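Local structure of inorganic pyrophosphatase (Neisseria gonorrhoeae, 5TEA) at residues H146-K151 with T159-W164; E78-L83 with E110-I115; I32-N37 with P62-F67; I100-F105 with A167-K172. The protein probably hydrolyses inorganic pyrophosphate to two phosphate ions in the cytoplasm, using magnesium as cofactor and working as a homohexamer. All blocks are in the same frame, centred on the assembly; numbering follows the deposited sequence.

Contact 1. Residues H146-K151 with T159-W164; sequences HFNHYK and TKVESW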
loop_
_atom_site.group_PDB
_atom_site.type_symbol
_atom_site.label_atom_id
_atom_site.label_comp_id
_atom_site.label_asym_id
_atom_site.label_seq_id
_atom_site.Cartn_x
_atom_site.Cartn_y
_atom_site.Cartn_z
ATOM N N HIS B 146 7.757 -15.986 15.430
ATOM C CA HIS B 146 6.396 -15.474 15.495
ATOM C C HIS B 146 5.518 -16.375 16.349
ATOM O O HIS B 146 4.855 -15.916 17.284
ATOM C CB HIS B 146 5.795 -15.331 14.086
ATOM C CG HIS B 146 4.347 -14.945 14.102
ATOM N ND1 HIS B 146 3.921 -13.644 14.278
ATOM C CD2 HIS B 146 3.225 -15.700 14.043
ATOM C CE1 HIS B 146 2.599 -13.613 14.287
ATOM N NE2 HIS B 146 2.153 -14.852 14.163
ATOM N N PHE B 147 5.478 -17.663 16.024
ATOM C CA PHE B 147 4.534 -18.523 16.719
ATOM C C PHE B 147 4.981 -18.866 18.129
ATOM O O PHE B 147 4.135 -19.230 18.947
ATOM C CB PHE B 147 4.268 -19.793 15.884
ATOM C CG PHE B 147 3.326 -19.536 14.747
ATOM C CD1 PHE B 147 1.966 -19.386 14.985
ATOM C CD2 PHE B 147 3.804 -19.360 13.448
ATOM C CE1 PHE B 147 1.073 -19.085 13.948
ATOM C CE2 PHE B 147 2.915 -19.049 12.404
ATOM C CZ PHE B 147 1.556 -18.934 12.651
ATOM N N ASN B 148 6.278 -18.748 18.434
ATOM C CA ASN B 148 6.758 -18.919 19.804
ATOM C C ASN B 148 6.420 -17.728 20.695
ATOM O O ASN B 148 6.426 -17.866 21.926
ATOM C CB ASN B 148 8.283 -19.118 19.814
ATOM C CG ASN B 148 8.684 -20.556 19.527
ATOM O OD1 ASN B 148 7.878 -21.468 19.692
ATOM N ND2 ASN B 148 9.943 -20.766 19.137
ATOM N N HIS B 149 6.104 -16.576 20.111
ATOM C CA HIS B 149 5.987 -15.357 20.901
ATOM C C HIS B 149 4.709 -14.547 20.696
ATOM O O HIS B 149 4.544 -13.514 21.362
ATOM C CB HIS B 149 7.196 -14.460 20.608
ATOM C CG HIS B 149 8.488 -15.022 21.109
ATOM N ND1 HIS B 149 8.867 -14.933 22.431
ATOM C CD2 HIS B 149 9.471 -15.708 20.479
ATOM C CE1 HIS B 149 10.041 -15.521 22.589
ATOM N NE2 HIS B 149 10.430 -16.002 21.420
ATOM N N TYR B 150 3.798 -14.967 19.814
ATOM C CA TYR B 150 2.735 -14.041 19.421
ATOM C C TYR B 150 1.695 -13.807 20.510
ATOM O O TYR B 150 0.935 -12.834 20.415
ATOM C CB TYR B 150 2.051 -14.513 18.133
ATOM C CG TYR B 150 1.134 -15.704 18.291
ATOM C CD1 TYR B 150 1.646 -16.978 18.502
ATOM C CD2 TYR B 150 -0.246 -15.552 18.206
ATOM C CE1 TYR B 150 0.800 -18.074 18.627
ATOM C CE2 TYR B 150 -1.094 -16.633 18.329
ATOM C CZ TYR B 150 -0.567 -17.893 18.538
ATOM O OH TYR B 150 -1.411 -18.972 18.663
ATOM N N LYS B 151 1.667 -14.622 21.557
ATOM C CA LYS B 151 0.806 -14.353 22.700
ATOM C C LYS B 151 1.569 -13.769 23.887
ATOM O O LYS B 151 1.022 -13.708 24.993
ATOM C CB LYS B 151 0.072 -15.631 23.117
ATOM C CG LYS B 151 -0.907 -16.156 22.064
ATOM C CD LYS B 151 -1.596 -17.421 22.550
ATOM C CE LYS B 151 -2.769 -17.810 21.664
ATOM N NZ LYS B 151 -3.983 -16.994 21.952
ATOM N N THR B 159 3.184 -21.608 23.909
ATOM C CA THR B 159 3.210 -21.396 22.462
ATOM C C THR B 159 4.594 -21.877 22.036
ATOM O O THR B 159 5.574 -21.143 22.190
ATOM C CB THR B 159 2.989 -19.924 22.057
ATOM O OG1 THR B 159 3.959 -19.081 22.708
ATOM C CG2 THR B 159 1.580 -19.454 22.431
ATOM N N LYS B 160 4.696 -23.104 21.523
ATOM C CA LYS B 160 6.008 -23.701 21.301
ATOM C C LYS B 160 6.042 -24.460 19.990
ATOM O O LYS B 160 5.300 -25.430 19.810
ATOM C CB LYS B 160 6.400 -24.643 22.439
ATOM C CG LYS B 160 7.778 -25.269 22.265
ATOM C CD LYS B 160 8.836 -24.198 22.042
ATOM C CE LYS B 160 10.249 -24.784 22.070
ATOM N NZ LYS B 160 11.279 -23.740 21.759
ATOM N N VAL B 161 6.942 -24.047 19.107
ATOM C CA VAL B 161 7.261 -24.825 17.911
ATOM C C VAL B 161 8.217 -25.942 18.310
ATOM O O VAL B 161 9.343 -25.682 18.751
ATOM C CB VAL B 161 7.873 -23.940 16.818
ATOM C CG1 VAL B 161 8.275 -24.819 15.619
ATOM C CG2 VAL B 161 6.889 -22.810 16.412
ATOM N N GLU B 162 7.760 -27.189 18.167
ATOM C CA GLU B 162 8.497 -28.349 18.650
ATOM C C GLU B 162 9.492 -28.874 17.632
ATOM O O GLU B 162 10.554 -29.374 18.021
ATOM C CB GLU B 162 7.534 -29.480 19.011
ATOM C CG GLU B 162 6.496 -29.098 20.050
ATOM C CD GLU B 162 7.071 -28.996 21.457
ATOM O OE1 GLU B 162 8.298 -29.138 21.629
ATOM O OE2 GLU B 162 6.288 -28.775 22.400
ATOM N N SER B 163 9.164 -28.762 16.347
ATOM C CA SER B 163 10.013 -29.252 15.269
ATOM C C SER B 163 9.394 -28.835 13.949
ATOM O O SER B 163 8.234 -28.419 13.880
ATOM C CB SER B 163 10.171 -30.770 15.302
ATOM O OG SER B 163 8.944 -31.408 14.975
ATOM N N TRP B 164 10.191 -28.978 12.895
ATOM C CA TRP B 164 9.755 -28.767 11.524
ATOM C C TRP B 164 9.822 -30.112 10.823
ATOM O O TRP B 164 10.874 -30.759 10.834
ATOM C CB TRP B 164 10.642 -27.745 10.828
ATOM C CG TRP B 164 10.470 -26.370 11.369
ATOM C CD1 TRP B 164 11.229 -25.762 12.317
ATOM C CD2 TRP B 164 9.476 -25.419 10.975
ATOM N NE1 TRP B 164 10.777 -24.477 12.537
ATOM C CE2 TRP B 164 9.696 -24.247 11.731
ATOM C CE3 TRP B 164 8.420 -25.443 10.064
ATOM C CZ2 TRP B 164 8.910 -23.119 11.597
ATOM C CZ3 TRP B 164 7.638 -24.315 9.931
ATOM C CH2 TRP B 164 7.884 -23.172 10.690
HETATM O O HOH W 1 10.840 -23.448 19.091
HETATM O O HOH W 2 3.504 -16.427 22.878
#

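Contact 2. Residues E78-L83 with E110-I115; sequences ELDVLL and EVDDKI. With CA (calcium ion), chain I.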
loop_
_atom_site.group_PDB
_atom_site.type_symbol
_atom_site.label_atom_id
_atom_site.label_comp_id
_atom_site.label_asym_id
_atom_site.label_seq_id
_atom_site.Cartn_x
_atom_site.Cartn_y
_atom_site.Cartn_z
ATOM N N GLU B 78 -10.023 -26.701 13.330
ATOM C CA GLU B 78 -9.672 -27.025 11.950
ATOM C C GLU B 78 -8.151 -27.041 11.777
ATOM O O GLU B 78 -7.420 -26.336 12.478
ATOM C CB GLU B 78 -10.305 -26.025 10.981
ATOM N N LEU B 79 -7.673 -27.893 10.868
ATOM C CA LEU B 79 -6.231 -28.030 10.651
ATOM C C LEU B 79 -5.714 -26.800 9.919
ATOM O O LEU B 79 -6.169 -26.501 8.811
ATOM C CB LEU B 79 -5.921 -29.301 9.854
ATOM C CG LEU B 79 -4.451 -29.586 9.516
ATOM C CD1 LEU B 79 -3.574 -29.483 10.750
ATOM C CD2 LEU B 79 -4.313 -30.991 8.874
ATOM N N ASP B 80 -4.785 -26.077 10.545
ATOM C CA ASP B 80 -4.348 -24.785 10.044
ATOM C C ASP B 80 -3.282 -24.944 8.965
ATOM O O ASP B 80 -2.608 -25.973 8.867
ATOM C CB ASP B 80 -3.780 -23.921 11.163
ATOM C CG ASP B 80 -4.703 -23.814 12.340
ATOM O OD1 ASP B 80 -5.905 -23.500 12.163
ATOM O OD2 ASP B 80 -4.191 -24.031 13.450
ATOM N N VAL B 81 -3.139 -23.897 8.153
ATOM C CA VAL B 81 -2.213 -23.861 7.023
ATOM C C VAL B 81 -1.439 -22.551 7.048
ATOM O O VAL B 81 -2.041 -21.476 7.169
ATOM C CB VAL B 81 -2.938 -23.997 5.671
ATOM C CG1 VAL B 81 -1.933 -23.873 4.507
ATOM C CG2 VAL B 81 -3.679 -25.328 5.589
ATOM N N LEU B 82 -0.110 -22.650 6.942
ATOM C CA LEU B 82 0.771 -21.531 6.637
ATOM C C LEU B 82 1.043 -21.572 5.135
ATOM O O LEU B 82 1.743 -22.465 4.654
ATOM C CB LEU B 82 2.066 -21.636 7.444
ATOM C CG LEU B 82 1.861 -21.839 8.957
ATOM C CD1 LEU B 82 3.200 -21.865 9.690
ATOM C CD2 LEU B 82 0.967 -20.727 9.537
ATOM N N LEU B 83 0.473 -20.619 4.391
ATOM C CA LEU B 83 0.587 -20.574 2.940
ATOM C C LEU B 83 1.534 -19.445 2.566
ATOM O O LEU B 83 1.236 -18.271 2.827
ATOM C CB LEU B 83 -0.780 -20.368 2.292
ATOM C CG LEU B 83 -0.764 -20.253 0.761
ATOM C CD1 LEU B 83 -0.533 -21.630 0.140
ATOM C CD2 LEU B 83 -2.063 -19.628 0.264
ATOM N N GLU B 110 -2.363 -28.081 23.928
ATOM C CA GLU B 110 -2.937 -28.936 22.896
ATOM C C GLU B 110 -2.032 -28.943 21.676
ATOM O O GLU B 110 -1.358 -27.954 21.380
ATOM C CB GLU B 110 -4.343 -28.459 22.477
ATOM C CG GLU B 110 -5.359 -28.367 23.627
ATOM C CD GLU B 110 -6.089 -29.668 23.867
ATOM O OE1 GLU B 110 -7.029 -29.678 24.688
ATOM O OE2 GLU B 110 -5.727 -30.682 23.230
ATOM N N VAL B 111 -2.039 -30.060 20.946
ATOM C CA VAL B 111 -1.378 -30.093 19.649
ATOM C C VAL B 111 -2.126 -29.169 18.701
ATOM O O VAL B 111 -3.359 -29.216 18.614
ATOM C CB VAL B 111 -1.330 -31.533 19.109
ATOM C CG1 VAL B 111 -0.730 -31.561 17.690
ATOM C CG2 VAL B 111 -0.535 -32.434 20.064
ATOM N N ASP B 112 -1.387 -28.315 17.989
ATOM C CA ASP B 112 -1.998 -27.374 17.048
ATOM C C ASP B 112 -1.075 -27.201 15.838
ATOM O O ASP B 112 -0.629 -26.104 15.511
ATOM C CB ASP B 112 -2.283 -26.039 17.730
ATOM C CG ASP B 112 -3.185 -25.141 16.902
ATOM O OD1 ASP B 112 -3.940 -25.670 16.064
ATOM O OD2 ASP B 112 -3.127 -23.907 17.075
ATOM N N ASP B 113 -0.793 -28.315 15.161
ATOM C CA ASP B 113 0.146 -28.318 14.045
ATOM C C ASP B 113 -0.372 -27.459 12.901
ATOM O O ASP B 113 -1.580 -27.280 12.728
ATOM C CB ASP B 113 0.370 -29.743 13.521
ATOM C CG ASP B 113 0.988 -30.664 14.552
ATOM O OD1 ASP B 113 1.696 -30.165 15.452
ATOM O OD2 ASP B 113 0.780 -31.904 14.451
ATOM N N LYS B 114 0.558 -26.971 12.077
ATOM C CA LYS B 114 0.226 -26.129 10.936
ATOM C C LYS B 114 0.963 -26.643 9.706
ATOM O O LYS B 114 2.192 -26.763 9.715
ATOM C CB LYS B 114 0.564 -24.663 11.242
ATOM C CG LYS B 114 0.027 -24.266 12.628
ATOM C CD LYS B 114 -0.217 -22.797 12.807
ATOM C CE LYS B 114 -0.512 -22.510 14.278
ATOM N NZ LYS B 114 -1.751 -23.203 14.735
ATOM N N ILE B 115 0.207 -26.997 8.678
ATOM C CA ILE B 115 0.779 -27.520 7.434
ATOM C C ILE B 115 1.365 -26.354 6.659
ATOM O O ILE B 115 0.725 -25.304 6.544
ATOM C CB ILE B 115 -0.301 -28.239 6.609
ATOM C CG1 ILE B 115 -1.081 -29.228 7.487
ATOM C CG2 ILE B 115 0.314 -28.970 5.405
ATOM C CD1 ILE B 115 -0.166 -30.304 8.108
HETATM CA CA CA I . -5.695 -25.879 14.649
HETATM O O HOH W 3 -4.131 -27.156 13.351
HETATM O O HOH W 4 -5.758 -23.919 15.037
#

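Contact 3. Residues I32-N37 with P62-F67; sequences IPAGSN and PTNYGF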
loop_
_atom_site.group_PDB
_atom_site.type_symbol
_atom_site.label_atom_id
_atom_site.label_comp_id
_atom_site.label_asym_id
_atom_site.label_seq_id
_atom_site.Cartn_x
_atom_site.Cartn_y
_atom_site.Cartn_z
ATOM N N ILE B 32 -6.413 -15.344 6.463
ATOM C CA ILE B 32 -5.711 -14.135 6.873
ATOM C C ILE B 32 -4.630 -13.817 5.852
ATOM O O ILE B 32 -3.739 -14.639 5.627
ATOM C CB ILE B 32 -5.062 -14.276 8.260
ATOM C CG1 ILE B 32 -6.092 -14.659 9.326
ATOM C CG2 ILE B 32 -4.401 -12.937 8.641
ATOM C CD1 ILE B 32 -5.440 -14.987 10.713
ATOM N N PRO B 33 -4.628 -12.631 5.250
ATOM C CA PRO B 33 -3.488 -12.227 4.412
ATOM C C PRO B 33 -2.212 -12.086 5.228
ATOM O O PRO B 33 -2.224 -11.578 6.354
ATOM C CB PRO B 33 -3.920 -10.862 3.862
ATOM C CG PRO B 33 -5.422 -10.784 4.111
ATOM C CD PRO B 33 -5.644 -11.567 5.352
ATOM N N ALA B 34 -1.100 -12.520 4.639
ATOM C CA ALA B 34 0.202 -12.237 5.228
ATOM C C ALA B 34 0.328 -10.746 5.500
ATOM O O ALA B 34 -0.113 -9.925 4.697
ATOM C CB ALA B 34 1.321 -12.665 4.278
ATOM N N GLY B 35 0.949 -10.401 6.625
ATOM C CA GLY B 35 1.114 -9.019 7.018
ATOM C C GLY B 35 -0.058 -8.397 7.749
ATOM O O GLY B 35 0.040 -7.233 8.160
ATOM N N SER B 36 -1.160 -9.122 7.930
ATOM C CA SER B 36 -2.318 -8.598 8.648
ATOM C C SER B 36 -2.234 -8.922 10.137
ATOM O O SER B 36 -1.794 -10.009 10.523
ATOM C CB SER B 36 -3.611 -9.175 8.059
ATOM O OG SER B 36 -4.742 -8.765 8.798
ATOM N N ASN B 37 -2.651 -7.971 10.986
ATOM C CA ASN B 37 -2.831 -8.271 12.405
ATOM C C ASN B 37 -4.291 -8.507 12.761
ATOM O O ASN B 37 -4.676 -8.377 13.932
ATOM C CB ASN B 37 -2.233 -7.174 13.298
ATOM C CG ASN B 37 -2.943 -5.834 13.149
ATOM O OD1 ASN B 37 -3.415 -5.491 12.069
ATOM N ND2 ASN B 37 -3.010 -5.064 14.242
ATOM N N PRO B 62 3.217 -13.727 9.582
ATOM C CA PRO B 62 4.351 -13.716 8.645
ATOM C C PRO B 62 4.067 -14.419 7.329
ATOM O O PRO B 62 4.814 -14.199 6.362
ATOM C CB PRO B 62 5.460 -14.443 9.430
ATOM C CG PRO B 62 4.702 -15.385 10.343
ATOM C CD PRO B 62 3.445 -14.639 10.719
ATOM N N THR B 63 3.043 -15.274 7.265
ATOM C CA THR B 63 2.597 -15.912 6.030
ATOM C C THR B 63 1.092 -15.745 5.943
ATOM O O THR B 63 0.453 -15.330 6.901
ATOM C CB THR B 63 2.918 -17.413 5.996
ATOM O OG1 THR B 63 2.028 -18.091 6.898
ATOM C CG2 THR B 63 4.368 -17.663 6.431
ATOM N N ASN B 64 0.509 -16.106 4.803
ATOM C CA ASN B 64 -0.942 -16.227 4.783
ATOM C C ASN B 64 -1.337 -17.365 5.713
ATOM O O ASN B 64 -0.550 -18.285 5.966
ATOM C CB ASN B 64 -1.455 -16.485 3.365
ATOM C CG ASN B 64 -0.956 -15.464 2.378
ATOM O OD1 ASN B 64 -1.439 -14.317 2.344
ATOM N ND2 ASN B 64 0.003 -15.864 1.550
ATOM N N TYR B 65 -2.556 -17.292 6.244
ATOM C CA TYR B 65 -3.025 -18.257 7.228
ATOM C C TYR B 65 -4.359 -18.823 6.769
ATOM O O TYR B 65 -5.289 -18.065 6.482
ATOM C CB TYR B 65 -3.170 -17.589 8.597
ATOM C CG TYR B 65 -3.264 -18.524 9.780
ATOM C CD1 TYR B 65 -2.117 -18.961 10.441
ATOM C CD2 TYR B 65 -4.500 -18.931 10.272
ATOM C CE1 TYR B 65 -2.201 -19.797 11.536
ATOM C CE2 TYR B 65 -4.589 -19.765 11.379
ATOM C CZ TYR B 65 -3.433 -20.189 12.002
ATOM O OH TYR B 65 -3.499 -21.007 13.103
ATOM N N GLY B 66 -4.459 -20.147 6.690
ATOM C CA GLY B 66 -5.714 -20.740 6.256
ATOM C C GLY B 66 -6.029 -22.077 6.891
ATOM O O GLY B 66 -5.444 -22.430 7.917
ATOM N N PHE B 67 -6.929 -22.853 6.283
ATOM C CA PHE B 67 -7.239 -24.169 6.831
ATOM C C PHE B 67 -7.531 -25.147 5.704
ATOM O O PHE B 67 -7.776 -24.761 4.561
ATOM C CB PHE B 67 -8.427 -24.123 7.797
ATOM C CG PHE B 67 -9.755 -23.855 7.136
ATOM C CD1 PHE B 67 -10.160 -22.549 6.854
ATOM C CD2 PHE B 67 -10.614 -24.897 6.824
ATOM C CE1 PHE B 67 -11.391 -22.295 6.263
ATOM C CE2 PHE B 67 -11.849 -24.644 6.220
ATOM C CZ PHE B 67 -12.235 -23.342 5.946
#

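Contact 4. Residues I100-F105 with A167-K172; sequences IGVMKF and AEEAKK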
loop_
_atom_site.group_PDB
_atom_site.type_symbol
_atom_site.label_atom_id
_atom_site.label_comp_id
_atom_site.label_asym_id
_atom_site.label_seq_id
_atom_site.Cartn_x
_atom_site.Cartn_y
_atom_site.Cartn_z
ATOM N N ILE B 100 4.466 -28.747 1.594
ATOM C CA ILE B 100 5.926 -28.813 1.625
ATOM C C ILE B 100 6.504 -29.117 3.000
ATOM O O ILE B 100 7.723 -29.347 3.095
ATOM C CB ILE B 100 6.599 -27.542 1.044
ATOM C CG1 ILE B 100 6.373 -26.321 1.946
ATOM C CG2 ILE B 100 6.185 -27.304 -0.423
ATOM C CD1 ILE B 100 7.240 -25.122 1.567
ATOM N N GLY B 101 5.696 -29.169 4.057
ATOM C CA GLY B 101 6.210 -29.468 5.379
ATOM C C GLY B 101 5.138 -29.259 6.435
ATOM O O GLY B 101 3.973 -28.990 6.118
ATOM N N VAL B 102 5.542 -29.402 7.696
ATOM C CA VAL B 102 4.634 -29.158 8.818
ATOM C C VAL B 102 5.393 -28.495 9.951
ATOM O O VAL B 102 6.530 -28.868 10.260
ATOM C CB VAL B 102 3.921 -30.447 9.286
ATOM C CG1 VAL B 102 4.922 -31.586 9.611
ATOM C CG2 VAL B 102 2.960 -30.160 10.443
ATOM N N MET B 103 4.773 -27.468 10.536
ATOM C CA MET B 103 5.262 -26.873 11.769
ATOM C C MET B 103 4.563 -27.588 12.922
ATOM O O MET B 103 3.368 -27.380 13.137
ATOM C CB MET B 103 4.980 -25.368 11.788
ATOM C CG MET B 103 5.640 -24.668 12.949
ATOM S SD MET B 103 5.236 -22.909 12.984
ATOM C CE MET B 103 3.607 -22.964 13.718
ATOM N N LYS B 104 5.291 -28.468 13.632
ATOM C CA LYS B 104 4.725 -29.113 14.809
ATOM C C LYS B 104 4.659 -28.107 15.949
ATOM O O LYS B 104 5.672 -27.496 16.306
ATOM C CB LYS B 104 5.562 -30.322 15.230
ATOM C CG LYS B 104 5.576 -31.427 14.188
ATOM C CD LYS B 104 4.221 -32.103 14.077
ATOM C CE LYS B 104 3.928 -32.946 15.313
ATOM N NZ LYS B 104 2.686 -33.761 15.202
ATOM N N PHE B 105 3.477 -27.952 16.538
ATOM C CA PHE B 105 3.230 -26.781 17.372
ATOM C C PHE B 105 2.289 -27.156 18.502
ATOM O O PHE B 105 1.319 -27.892 18.305
ATOM C CB PHE B 105 2.644 -25.651 16.525
ATOM C CG PHE B 105 2.481 -24.344 17.250
ATOM C CD1 PHE B 105 3.581 -23.655 17.736
ATOM C CD2 PHE B 105 1.225 -23.784 17.394
ATOM C CE1 PHE B 105 3.419 -22.433 18.400
ATOM C CE2 PHE B 105 1.046 -22.554 18.037
ATOM C CZ PHE B 105 2.148 -21.881 18.538
ATOM N N ALA B 167 7.266 -33.227 4.161
ATOM C CA ALA B 167 5.942 -33.382 3.567
ATOM C C ALA B 167 5.307 -34.718 3.931
ATOM O O ALA B 167 4.075 -34.805 4.039
ATOM C CB ALA B 167 6.009 -33.231 2.045
ATOM N N GLU B 168 6.115 -35.762 4.127
ATOM C CA GLU B 168 5.527 -37.052 4.477
ATOM C C GLU B 168 4.953 -37.025 5.890
ATOM O O GLU B 168 3.841 -37.518 6.118
ATOM C CB GLU B 168 6.548 -38.172 4.299
ATOM C CG GLU B 168 6.821 -38.519 2.814
ATOM C CD GLU B 168 5.536 -38.706 1.983
ATOM O OE1 GLU B 168 5.349 -37.965 0.991
ATOM O OE2 GLU B 168 4.715 -39.593 2.323
ATOM N N GLU B 169 5.672 -36.424 6.849
ATOM C CA GLU B 169 5.082 -36.220 8.171
ATOM C C GLU B 169 3.846 -35.327 8.092
ATOM O O GLU B 169 2.854 -35.566 8.796
ATOM C CB GLU B 169 6.102 -35.630 9.159
ATOM C CG GLU B 169 5.529 -35.519 10.595
ATOM C CD GLU B 169 6.511 -34.999 11.651
ATOM O OE1 GLU B 169 6.157 -35.016 12.854
ATOM O OE2 GLU B 169 7.632 -34.582 11.301
ATOM N N ALA B 170 3.888 -34.282 7.255
ATOM C CA ALA B 170 2.716 -33.416 7.094
ATOM C C ALA B 170 1.517 -34.197 6.567
ATOM O O ALA B 170 0.388 -33.995 7.023
ATOM C CB ALA B 170 3.041 -32.247 6.166
ATOM N N LYS B 171 1.746 -35.119 5.628
ATOM C CA LYS B 171 0.647 -35.934 5.114
ATOM C C LYS B 171 0.039 -36.805 6.203
ATOM O O LYS B 171 -1.178 -37.023 6.227
ATOM C CB LYS B 171 1.133 -36.810 3.964
ATOM C CG LYS B 171 1.390 -36.038 2.689
ATOM C CD LYS B 171 1.970 -36.950 1.616
ATOM C CE LYS B 171 2.515 -36.153 0.438
ATOM N NZ LYS B 171 3.218 -37.046 -0.532
ATOM N N LYS B 172 0.871 -37.351 7.087
ATOM C CA LYS B 172 0.333 -38.180 8.153
ATOM C C LYS B 172 -0.567 -37.360 9.065
ATOM O O LYS B 172 -1.648 -37.815 9.459
ATOM C CB LYS B 172 1.476 -38.822 8.934
ATOM C CG LYS B 172 1.017 -39.710 10.079
ATOM C CD LYS B 172 2.201 -40.326 10.805
ATOM C CE LYS B 172 3.079 -39.248 11.428
ATOM N NZ LYS B 172 2.320 -38.373 12.376
HETATM O O HOH W 5 3.695 -35.844 13.644
#

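Contact 1. Residues H146-K151 with T159-W164
The last turn of helix 137-149 is joined to strand 159-165, which pairs with strand 94-107 in the main sheet of the soluble pyrophosphatase fold, by the two carbonyl oxygens of Asn148, one backbone and one side-chain. The side-chain amide bonds the strand backbone as a neighbouring strand might: Val161 N donates to Asn148 OD1 at 2.8 Å, nearly straight at 166° and in the plane of the carboxamide. Asn148 CG lies anti to its own carbonyl carbon (chi1 -83°), which carries OD1 to the strand, while ND2 reaches a water that also binds Lys160 NZ and Val161 O. Thr159 uses its hydroxyl differently, giving its proton to Asn148 O at 2.9 Å from above the carbonyl plane. Its methyl CG2 turns to the aliphatic part of Lys151, 3.8 Å from Lys151 CD, and to the ring of Tyr150, a predicted substrate-binding residue. Beside the polar pair Phe147 CB rests on Val161 CG2 at 4.0 Å, and the Phe147 ring leads away to Lys114 of the sheet. A second water closes the far end, donating to Thr159 OG1 at 2.7 Å and accepting from Lys151 N.

Contact 2. Residues E78-L83 with E110-I115
Asp80 and Lys114 lie on the same face of the sheet and both turn CG anti to the carbonyl carbon (chi1 -52° and -47°); with these matching torsions their side chains run side by side, whereas Asp112, with CG anti to its backbone nitrogen, reaches across to the same place. The result is the metal site of the pyrophosphatase fold, built where two parallel strands part. Val81 pairs with Ile115, and the backbone is held by Ile115 N to Asp80 O and by Leu82 N to Ile115 O, the latter 2.8 Å. Toward their N-terminal ends the chains diverge, and a calcium ion sits between them. It takes Asp112 OD1 at 2.3 Å, Asp80 OD2 at 2.7 Å, the backbone oxygen of Glu78 and two waters, with Asp73 and Asp77 also in the shell. Calcium probably occupies a magnesium position, since Asp80 and Asp112 are predicted magnesium ligands. Lys114 is a second-shell residue: its chain bends at chi4, which swings NZ to within 2.9 Å of Asp80 OD2, on the anti side and 31° out of the carboxylate plane. NZ also forms a salt bridge with Asp112 OD2, weak as a hydrogen bond, and a hydrogen bond to Asp112 O. This positive charge, with that of the metal, would offset the repulsion between Asp80 OD2 and Asp112 OD1. Leu82 CG packs on the Lys114 stem at CB, while Leu79 crosses Ile115 at about a right angle, Leu79 CD2 against Ile115 CG1 at 3.9 Å. One metal-bound water ties the strands, accepting from Asp80 N and donating to Asp113 O at 2.6 Å.

Contact 3. Residues I32-N37 with P62-F67
Ile32 and Tyr65 make the close-packed end of this contact. Their side chains lie alongside each other and point the same way, with Ile32 CB 3.8 Å from Tyr65 CB and the Ile32 CD1 methyl set obliquely against the ring near Tyr65 CD2. Tyr65 CG is anti to the backbone nitrogen (chi1 -163°), and the ring leads off beyond Ile32 to Asp80 and Phe147, where Tyr65 OH makes a weak hydrogen bond with Lys114 NZ. The two backbones bond reciprocally, Ile32 N to Tyr65 O at 2.9 Å and Tyr65 N to Ile32 O at 3.0 Å. This is one antiparallel hydrogen-bonded pair, at the point where strand 25-32 leaves strand 64-67 in the sheet of the pyrophosphatase fold, and it holds the backbone of Tyr65, a predicted substrate-binding residue. Next along, a side chain replaces the strand bond: Asn64 OD1 receives Ala34 N at 2.9 Å, almost straight at 169° but from above the carboxamide plane. The same oxygen accepts Leu89 N, and ND2 is taken up by Thr85 and Leu83, so both ends of the amide are gripped. Ala34 CB belongs to this tight side too, pressed to 3.5 Å from Thr63 C. The loose side is the type II turn from Pro33 to Ser36: at Gly35, with a positive phi of 84°, the chain is exposed and takes no part in the packing, and Ser36 N closes the turn on Pro33 O at 3.1 Å.

Contact 4. Residues I100-F105 with A167-K172
Strand 100-105 and the first turns of helix 167-183 cross at 64°, their axes only 6.0 Å apart at the closest approach, so the helix lies against one face of the central sheet. Such closeness depends on small residues: Gly101 and Ala167 bring their CA atoms within 4.3 Å. The strand is irregular here, since Ile100 and Gly101 both face Val116 in a classic beta bulge. Further along, Ala170 points its methyl at the strand, with CB 3.4 Å from Gly101 O and 3.7 Å from Val102 CB. Val102 holds CG1 between its backbone nitrogen and carbonyl carbon (chi1 54°), which lays that methyl along the helix backbone near Ala170 N. At the outer margin Glu169 extends fully, and the fold of Lys104 (chi2 -70°) brings its methylenes back beside Glu169 OE1. Their charges stop short of a salt bridge, Lys104 NZ and Glu169 OE1 being 4.4 Å apart. A water spans the gap, donating to Glu169 OE1 and accepting from Lys104 NZ and Lys172 NZ. Lys104 NZ has its direct ionic partner in Asp113. With no direct hydrogen bond, close apolar packing holds helix and strand, and the water-bridged rim would add a modest attraction between Glu169 and the two lysines.

Overall arrangement
Contact 2 is the buried member, near the centre of the folded chain, and the other three are partly buried around it. Contacts 2 and 4 use neighbouring strands of the sheet, 110-119 and 94-107, and the salt bridge of Asp113 with Lys104 runs between them. Contact 1 meets contact 4 through backbone bonds of strand 159-165 with 94-107, and contact 3 meets contact 2 through strands 64-67 and 80-83. Phe147 of contact 1 packs on Leu82, Lys114 and Tyr65, reaching contacts 2 and 3. Contacts 3 and 4 do not touch. The chemistry follows place: metal and charge at the centre, asparagine amides replacing backbone bonds in contacts 1 and 3, and apolar packing with a watery rim in contact 4.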